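Local coordinates for lambda phage protein with carbohydrate-binding module (Shewanella oneidensis, PDB 2A5Z) that is of unknown function but binds magnesium and, from its jelly-roll fold with a carbohydrate-binding module, may recognise carbohydrates, at residues C[101-114]-C[218-232]. Sequence-based numbering, arbitrary orientation.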
ATOM      1  N   ALA C 101       1.124  26.185   3.704  1.00 19.01           N
ATOM      2  CA  ALA C 101       1.387  24.939   2.972  1.00 18.25           C
ATOM      3  C   ALA C 101       2.193  24.007   3.872  1.00 18.01           C
ATOM      4  O   ALA C 101       3.096  24.454   4.597  1.00 16.78           O
ATOM      5  CB  ALA C 101       2.141  25.220   1.691  1.00 18.16           C
ATOM      6  N   SER C 102       1.859  22.721   3.840  1.00 17.75           N
ATOM      7  CA  SER C 102       2.485  21.767   4.749  1.00 17.88           C
ATOM      8  C   SER C 102       2.563  20.358   4.172  1.00 17.65           C
ATOM      9  O   SER C 102       1.824  20.008   3.248  1.00 17.59           O
ATOM     10  CB  SER C 102       1.732  21.727   6.082  1.00 18.01           C
ATOM     11  OG  SER C 102       0.407  21.241   5.921  1.00 18.54           O
ATOM     12  N   PHE C 103       3.477  19.567   4.722  1.00 17.12           N
ATOM     13  CA  PHE C 103       3.468  18.131   4.502  1.00 16.98           C
ATOM     14  C   PHE C 103       3.341  17.429   5.842  1.00 16.78           C
ATOM     15  O   PHE C 103       4.021  17.779   6.812  1.00 16.75           O
ATOM     16  CB  PHE C 103       4.707  17.650   3.745  1.00 16.84           C
ATOM     17  CG  PHE C 103       4.767  16.153   3.588  1.00 17.18           C
ATOM     18  CD1 PHE C 103       3.992  15.510   2.629  1.00 16.48           C
ATOM     19  CD2 PHE C 103       5.582  15.384   4.422  1.00 17.45           C
ATOM     20  CE1 PHE C 103       4.037  14.114   2.492  1.00 17.24           C
ATOM     21  CE2 PHE C 103       5.635  13.993   4.293  1.00 16.93           C
ATOM     22  CZ  PHE C 103       4.866  13.360   3.330  1.00 16.34           C
ATOM     23  N   LEU C 104       2.462  16.440   5.889  1.00 16.72           N
ATOM     24  CA  LEU C 104       2.185  15.725   7.125  1.00 17.08           C
ATOM     25  C   LEU C 104       2.296  14.224   6.895  1.00 17.09           C
ATOM     26  O   LEU C 104       1.620  13.679   6.025  1.00 17.63           O
ATOM     27  CB  LEU C 104       0.782  16.098   7.645  1.00 17.20           C
ATOM     28  CG  LEU C 104       0.393  15.741   9.086  1.00 18.47           C
ATOM     29  CD1 LEU C 104      -0.766  16.617   9.599  1.00 19.47           C
ATOM     30  CD2 LEU C 104       0.044  14.274   9.196  1.00 20.16           C
ATOM     31  N   ALA C 105       3.159  13.563   7.666  1.00 16.57           N
ATOM     32  CA  ALA C 105       3.187  12.108   7.716  1.00 16.07           C
ATOM     33  C   ALA C 105       2.656  11.676   9.074  1.00 16.09           C
ATOM     34  O   ALA C 105       3.310  11.869  10.104  1.00 16.40           O
ATOM     35  CB  ALA C 105       4.618  11.567   7.466  1.00 15.66           C
ATOM     36  N   GLY C 106       1.448  11.124   9.091  1.00 16.19           N
ATOM     37  CA  GLY C 106       0.801  10.831  10.357  1.00 15.97           C
ATOM     38  C   GLY C 106      -0.329   9.831  10.316  1.00 15.58           C
ATOM     39  O   GLY C 106      -0.647   9.265   9.260  1.00 15.89           O
HETATM   40  N   MSE C 107      -0.910   9.606  11.495  1.00 15.33           N
HETATM   41  CA  MSE C 107      -2.066   8.711  11.684  1.00 14.04           C
HETATM   42  C   MSE C 107      -3.146   9.405  12.527  1.00 15.13           C
HETATM   43  O   MSE C 107      -2.883  10.435  13.170  1.00 15.07           O
HETATM   44  CB  MSE C 107      -1.630   7.373  12.320  1.00 14.36           C
HETATM   45  CG  MSE C 107      -0.743   6.477  11.402  1.00 13.89           C
HETATM   46 SE   MSE C 107      -0.447   4.793  11.991  1.00  8.43          SE
HETATM   47  CE  MSE C 107      -2.048   4.059  11.629  1.00 14.06           C
ATOM     48  N   LEU C 108      -4.357   8.851  12.515  1.00 15.18           N
ATOM     49  CA  LEU C 108      -5.468   9.364  13.325  1.00 15.44           C
ATOM     50  C   LEU C 108      -5.264   9.064  14.811  1.00 15.91           C
ATOM     51  O   LEU C 108      -4.743   8.004  15.174  1.00 15.92           O
ATOM     52  CB  LEU C 108      -6.803   8.757  12.863  1.00 15.25           C
ATOM     53  CG  LEU C 108      -7.283   9.113  11.455  1.00 15.59           C
ATOM     54  CD1 LEU C 108      -8.291   8.074  10.932  1.00 15.26           C
ATOM     55  CD2 LEU C 108      -7.852  10.538  11.383  1.00 15.15           C
HETATM   56  N   MSE C 109      -5.702   9.989  15.665  1.00 16.03           N
HETATM   57  CA  MSE C 109      -5.547   9.834  17.119  1.00 15.80           C
HETATM   58  C   MSE C 109      -6.559   8.875  17.744  1.00 16.92           C
HETATM   59  O   MSE C 109      -6.263   8.247  18.774  1.00 17.04           O
HETATM   60  CB  MSE C 109      -5.582  11.206  17.808  1.00 16.10           C
HETATM   61  CG  MSE C 109      -4.512  12.177  17.254  1.00 16.19           C
HETATM   62 SE   MSE C 109      -4.273  13.734  18.147  1.00 12.51          SE
HETATM   63  CE  MSE C 109      -3.608  13.057  19.671  1.00 15.52           C
ATOM     64  N   ALA C 110      -7.731   8.742  17.117  1.00 16.77           N
ATOM     65  CA  ALA C 110      -8.824   7.906  17.644  1.00 17.35           C
ATOM     66  C   ALA C 110      -8.412   6.464  17.923  1.00 17.90           C
ATOM     67  O   ALA C 110      -8.919   5.830  18.847  1.00 17.72           O
ATOM     68  CB  ALA C 110     -10.028   7.933  16.697  1.00 16.87           C
ATOM     69  N   ILE C 111      -7.483   5.960  17.116  1.00 18.33           N
ATOM     70  CA  ILE C 111      -7.029   4.580  17.233  1.00 18.70           C
ATOM     71  C   ILE C 111      -5.882   4.418  18.233  1.00 18.55           C
ATOM     72  O   ILE C 111      -5.460   3.302  18.527  1.00 18.13           O
ATOM     73  CB  ILE C 111      -6.639   3.991  15.841  1.00 19.29           C
ATOM     74  CG1 ILE C 111      -5.468   4.762  15.228  1.00 18.97           C
ATOM     75  CG2 ILE C 111      -7.863   3.966  14.900  1.00 18.83           C
ATOM     76  CD1 ILE C 111      -4.797   4.048  14.063  1.00 18.41           C
ATOM     77  N   PHE C 112      -5.367   5.540  18.737  1.00 18.23           N
ATOM     78  CA  PHE C 112      -4.299   5.516  19.736  1.00 17.87           C
ATOM     79  C   PHE C 112      -4.767   6.269  20.990  1.00 17.54           C
ATOM     80  O   PHE C 112      -4.329   7.389  21.250  1.00 17.21           O
ATOM     81  CB  PHE C 112      -2.996   6.120  19.186  1.00 17.68           C
ATOM     82  CG  PHE C 112      -2.440   5.402  17.973  1.00 18.16           C
ATOM     83  CD1 PHE C 112      -2.085   4.053  18.038  1.00 18.10           C
ATOM     84  CD2 PHE C 112      -2.262   6.083  16.770  1.00 18.18           C
ATOM     85  CE1 PHE C 112      -1.576   3.386  16.918  1.00 18.69           C
ATOM     86  CE2 PHE C 112      -1.744   5.433  15.651  1.00 18.86           C
ATOM     87  CZ  PHE C 112      -1.401   4.083  15.721  1.00 18.35           C
ATOM     88  N   PRO C 113      -5.678   5.660  21.769  1.00 17.71           N
ATOM     89  CA  PRO C 113      -6.081   6.320  23.002  1.00 17.50           C
ATOM     90  C   PRO C 113      -4.906   6.296  23.994  1.00 17.76           C
ATOM     91  O   PRO C 113      -3.933   5.559  23.774  1.00 16.97           O
ATOM     92  CB  PRO C 113      -7.256   5.466  23.488  1.00 17.59           C
ATOM     93  CG  PRO C 113      -7.012   4.127  22.906  1.00 18.40           C
ATOM     94  CD  PRO C 113      -6.350   4.361  21.584  1.00 17.41           C
ATOM     95  N   LYS C 114      -4.989   7.088  25.061  1.00 18.06           N
ATOM     96  CA  LYS C 114      -3.870   7.225  26.017  1.00 18.51           C
ATOM     97  C   LYS C 114      -3.283   5.901  26.520  1.00 18.62           C
ATOM     98  O   LYS C 114      -2.064   5.776  26.698  1.00 18.67           O
ATOM     99  CB  LYS C 114      -4.233   8.154  27.189  1.00 18.60           C
ATOM    100  CG  LYS C 114      -5.384   7.713  28.074  1.00 18.75           C
ATOM    101  CD  LYS C 114      -5.671   8.777  29.121  1.00 19.20           C
ATOM    102  CE  LYS C 114      -6.723   8.337  30.118  1.00 21.35           C
ATOM    103  NZ  LYS C 114      -8.102   8.537  29.572  1.00 25.11           N
HETATM  104  N   MSE C 218      -1.614  16.284  26.263  1.00 18.51           N
HETATM  105  CA  MSE C 218      -1.397  16.677  24.874  1.00 17.31           C
HETATM  106  C   MSE C 218      -2.665  17.230  24.212  1.00 18.01           C
HETATM  107  O   MSE C 218      -3.792  16.946  24.666  1.00 18.16           O
HETATM  108  CB  MSE C 218      -0.854  15.481  24.069  1.00 17.89           C
HETATM  109  CG  MSE C 218      -1.893  14.406  23.676  1.00 16.85           C
HETATM  110 SE   MSE C 218      -1.220  13.047  22.668  1.00 13.41          SE
HETATM  111  CE  MSE C 218      -0.290  12.163  23.912  1.00 13.73           C
ATOM    112  N   PHE C 219      -2.487  18.021  23.149  1.00 17.87           N
ATOM    113  CA  PHE C 219      -3.598  18.323  22.248  1.00 17.78           C
ATOM    114  C   PHE C 219      -4.105  17.025  21.608  1.00 17.99           C
ATOM    115  O   PHE C 219      -3.323  16.234  21.078  1.00 17.52           O
ATOM    116  CB  PHE C 219      -3.209  19.318  21.135  1.00 17.72           C
ATOM    117  CG  PHE C 219      -4.207  19.355  19.994  1.00 17.57           C
ATOM    118  CD1 PHE C 219      -5.516  19.800  20.209  1.00 17.84           C
ATOM    119  CD2 PHE C 219      -3.852  18.908  18.720  1.00 18.04           C
ATOM    120  CE1 PHE C 219      -6.452  19.809  19.174  1.00 16.65           C
ATOM    121  CE2 PHE C 219      -4.773  18.919  17.670  1.00 17.57           C
ATOM    122  CZ  PHE C 219      -6.079  19.369  17.896  1.00 17.80           C
ATOM    123  N   ARG C 220      -5.420  16.831  21.648  1.00 18.30           N
ATOM    124  CA  ARG C 220      -6.038  15.648  21.079  1.00 18.56           C
ATOM    125  C   ARG C 220      -7.366  16.006  20.431  1.00 18.78           C
ATOM    126  O   ARG C 220      -8.162  16.728  21.011  1.00 18.97           O
ATOM    127  CB  ARG C 220      -6.251  14.576  22.153  1.00 18.45           C
ATOM    128  CG  ARG C 220      -6.953  13.319  21.634  1.00 18.45           C
ATOM    129  CD  ARG C 220      -7.173  12.265  22.723  1.00 18.72           C
ATOM    130  NE  ARG C 220      -5.956  11.501  23.025  1.00 18.96           N
ATOM    131  CZ  ARG C 220      -5.538  10.431  22.347  1.00 18.55           C
ATOM    132  NH1 ARG C 220      -6.215   9.974  21.303  1.00 16.98           N
ATOM    133  NH2 ARG C 220      -4.432   9.814  22.718  1.00 18.91           N
ATOM    134  N   ALA C 221      -7.571  15.509  19.215  1.00 19.04           N
ATOM    135  CA  ALA C 221      -8.886  15.476  18.581  1.00 19.20           C
ATOM    136  C   ALA C 221      -9.018  14.113  17.927  1.00 19.32           C
ATOM    137  O   ALA C 221      -8.215  13.751  17.052  1.00 19.65           O
ATOM    138  CB  ALA C 221      -9.039  16.593  17.561  1.00 18.93           C
ATOM    139  N   ASP C 222     -10.005  13.340  18.385  1.00 19.08           N
ATOM    140  CA  ASP C 222     -10.228  11.988  17.877  1.00 18.59           C
ATOM    141  C   ASP C 222     -11.120  11.981  16.627  1.00 18.57           C
ATOM    142  O   ASP C 222     -12.131  11.272  16.554  1.00 17.89           O
ATOM    143  CB  ASP C 222     -10.785  11.078  18.980  1.00 18.88           C
ATOM    144  CG  ASP C 222      -9.723  10.690  20.023  1.00 19.27           C
ATOM    145  OD1 ASP C 222      -8.513  10.912  19.794  1.00 17.65           O
ATOM    146  OD2 ASP C 222     -10.109  10.146  21.076  1.00 19.82           O
ATOM    147  N   ASN C 223     -10.705  12.766  15.642  1.00 18.39           N
ATOM    148  CA  ASN C 223     -11.386  12.864  14.353  1.00 19.01           C
ATOM    149  C   ASN C 223     -10.366  13.310  13.302  1.00 18.69           C
ATOM    150  O   ASN C 223      -9.175  13.428  13.611  1.00 18.73           O
ATOM    151  CB  ASN C 223     -12.592  13.820  14.434  1.00 18.73           C
ATOM    152  CG  ASN C 223     -12.213  15.202  14.945  1.00 20.85           C
ATOM    153  OD1 ASN C 223     -11.294  15.834  14.422  1.00 21.93           O
ATOM    154  ND2 ASN C 223     -12.917  15.676  15.974  1.00 21.16           N
ATOM    155  N   ALA C 224     -10.814  13.552  12.073  1.00 18.91           N
ATOM    156  CA  ALA C 224      -9.882  13.853  10.985  1.00 19.21           C
ATOM    157  C   ALA C 224      -9.475  15.327  10.881  1.00 19.21           C
ATOM    158  O   ALA C 224      -8.839  15.710   9.908  1.00 19.90           O
ATOM    159  CB  ALA C 224     -10.424  13.323   9.631  1.00 19.66           C
ATOM    160  N   THR C 225      -9.829  16.151  11.873  1.00 18.91           N
ATOM    161  CA  THR C 225      -9.291  17.522  11.963  1.00 18.83           C
ATOM    162  C   THR C 225      -7.857  17.520  12.497  1.00 18.78           C
ATOM    163  O   THR C 225      -7.138  18.527  12.392  1.00 18.99           O
ATOM    164  CB  THR C 225     -10.145  18.469  12.865  1.00 18.84           C
ATOM    165  OG1 THR C 225     -10.006  18.083  14.240  1.00 19.12           O
ATOM    166  CG2 THR C 225     -11.610  18.437  12.465  1.00 18.58           C
ATOM    167  N   ALA C 226      -7.442  16.391  13.072  1.00 18.45           N
ATOM    168  CA  ALA C 226      -6.095  16.271  13.616  1.00 18.25           C
ATOM    169  C   ALA C 226      -5.404  14.996  13.125  1.00 18.18           C
ATOM    170  O   ALA C 226      -6.052  14.099  12.594  1.00 17.71           O
ATOM    171  CB  ALA C 226      -6.135  16.317  15.137  1.00 18.15           C
ATOM    172  N   HIS C 227      -4.081  14.949  13.285  1.00 18.09           N
ATOM    173  CA  HIS C 227      -3.284  13.748  13.064  1.00 18.47           C
ATOM    174  C   HIS C 227      -2.141  13.758  14.069  1.00 18.35           C
ATOM    175  O   HIS C 227      -1.853  14.800  14.664  1.00 18.32           O
ATOM    176  CB  HIS C 227      -2.709  13.731  11.645  1.00 18.79           C
ATOM    177  CG  HIS C 227      -3.417  12.810  10.699  1.00 19.37           C
ATOM    178  ND1 HIS C 227      -4.790  12.773  10.573  1.00 19.99           N
ATOM    179  CD2 HIS C 227      -2.934  11.915   9.802  1.00 19.21           C
ATOM    180  CE1 HIS C 227      -5.123  11.888   9.650  1.00 19.01           C
ATOM    181  NE2 HIS C 227      -4.017  11.350   9.170  1.00 19.10           N
ATOM    182  N   ILE C 228      -1.502  12.607  14.262  1.00 17.93           N
ATOM    183  CA  ILE C 228      -0.300  12.509  15.098  1.00 17.83           C
ATOM    184  C   ILE C 228       0.877  11.950  14.279  1.00 18.06           C
ATOM    185  O   ILE C 228       0.726  10.964  13.562  1.00 18.36           O
ATOM    186  CB  ILE C 228      -0.566  11.725  16.445  1.00 18.10           C
ATOM    187  CG1 ILE C 228       0.670  11.743  17.361  1.00 18.29           C
ATOM    188  CG2 ILE C 228      -1.133  10.293  16.201  1.00 17.21           C
ATOM    189  CD1 ILE C 228       0.354  11.488  18.840  1.00 17.33           C
ATOM    190  N   GLY C 229       2.029  12.617  14.351  1.00 17.61           N
ATOM    191  CA  GLY C 229       3.194  12.206  13.578  1.00 17.55           C
ATOM    192  C   GLY C 229       4.174  13.339  13.315  1.00 17.50           C
ATOM    193  O   GLY C 229       4.635  14.000  14.245  1.00 17.67           O
ATOM    194  N   PHE C 230       4.480  13.561  12.040  1.00 17.29           N
ATOM    195  CA  PHE C 230       5.412  14.602  11.607  1.00 16.86           C
ATOM    196  C   PHE C 230       4.690  15.576  10.691  1.00 17.00           C
ATOM    197  O   PHE C 230       4.005  15.162   9.752  1.00 16.82           O
ATOM    198  CB  PHE C 230       6.600  13.960  10.866  1.00 16.80           C
ATOM    199  CG  PHE C 230       7.448  14.933  10.069  1.00 16.71           C
ATOM    200  CD1 PHE C 230       8.493  15.625  10.670  1.00 16.95           C
ATOM    201  CD2 PHE C 230       7.209  15.134   8.707  1.00 17.85           C
ATOM    202  CE1 PHE C 230       9.287  16.514   9.929  1.00 16.88           C
ATOM    203  CE2 PHE C 230       8.008  16.026   7.954  1.00 18.36           C
ATOM    204  CZ  PHE C 230       9.047  16.710   8.576  1.00 16.15           C
ATOM    205  N   LYS C 231       4.840  16.869  10.968  1.00 16.50           N
ATOM    206  CA  LYS C 231       4.300  17.893  10.089  1.00 16.41           C
ATOM    207  C   LYS C 231       5.296  19.036   9.960  1.00 16.62           C
ATOM    208  O   LYS C 231       5.772  19.559  10.964  1.00 16.88           O
ATOM    209  CB  LYS C 231       2.960  18.418  10.617  1.00 16.24           C
ATOM    210  CG  LYS C 231       2.236  19.361   9.655  1.00 16.68           C
ATOM    211  CD  LYS C 231       0.966  19.918  10.270  1.00 15.88           C
ATOM    212  CE  LYS C 231       0.287  20.866   9.308  1.00 16.67           C
ATOM    213  NZ  LYS C 231      -0.751  21.706   9.958  1.00 17.19           N
ATOM    214  N   THR C 232       5.604  19.424   8.729  1.00 16.89           N
ATOM    215  CA  THR C 232       6.453  20.586   8.494  1.00 17.16           C
ATOM    216  C   THR C 232       5.692  21.560   7.606  1.00 17.74           C
ATOM    217  O   THR C 232       4.960  21.147   6.707  1.00 17.85           O
ATOM    218  CB  THR C 232       7.844  20.197   7.930  1.00 17.00           C
ATOM    219  OG1 THR C 232       8.768  21.273   8.122  1.00 15.98           O
ATOM    220  CG2 THR C 232       7.779  19.811   6.445  1.00 16.79           C
TER
HETATM  221  O   HOH W   1      -6.739  12.399  14.861  1.00 17.26           O
HETATM  222  O   HOH W   2      -8.872  10.395  15.020  1.00 19.43           O
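The guanidinium of Arg-220, in the loops past the end of an antiparallel ladder of this jelly roll, has the CE of selenomethionine Met-109 over the centre of one face, while the backbone oxygens of Met-109 and Phe-112 and the carboxylate of Asp-222 lie at its edge, in plane. The His-227 ring packs at the end of the ladder itself: Met-107 O sits 3.4 Å above one face near the rim and Leu-108 N lies over the centre; Leu-108 CD2 reaches His-227 CE1 at 3.5 Å. Beyond the segments, this ring meets His-58 of a second subunit edge-to-face, and its NE2 bonds to Ser-69.

Strand 102-107 runs against 230-232, and the ladder carries on past the corner at Gly-229 (phi 156°, psi -125°) to a last hydrogen-bonded pair, Met-107 with Ile-228. Gly-106 and Gly-229 form a non-hydrogen-bonded pair, their CA atoms 4.2 Å apart. Phe-103 and Phe-230 share the face that also bears Ala-105, meeting at their ring edges, CD2 to CE2. On the other face Lys-231 lies extended past Leu-104, its CD 3.8 Å from Leu-104 CD1, and its NZ bonds to Gly-144 O and Ser-142 O.

Past the ladder, the selenomethionine chain of Met-109 bends at chi3, bringing CE to Phe-219 O and the SE of Met-218. A water accepts from Met-109 N and lies 2.9 Å from Asn-223 O. Arg-220 also bends at chi3 (-78°), and its end ties down the turn 109-112: NH1 bonds to Met-109 O from above the carbonyl plane, opposite Phe-112 N, and makes a salt bridge to Asp-222, its hydrogen bond falling on the syn lone pair of OD1. Phe-112 O is gripped end-on by both terminal nitrogens, 2.8 Å from Arg-220 NH2 and 3.2 Å from Arg-220 NH1.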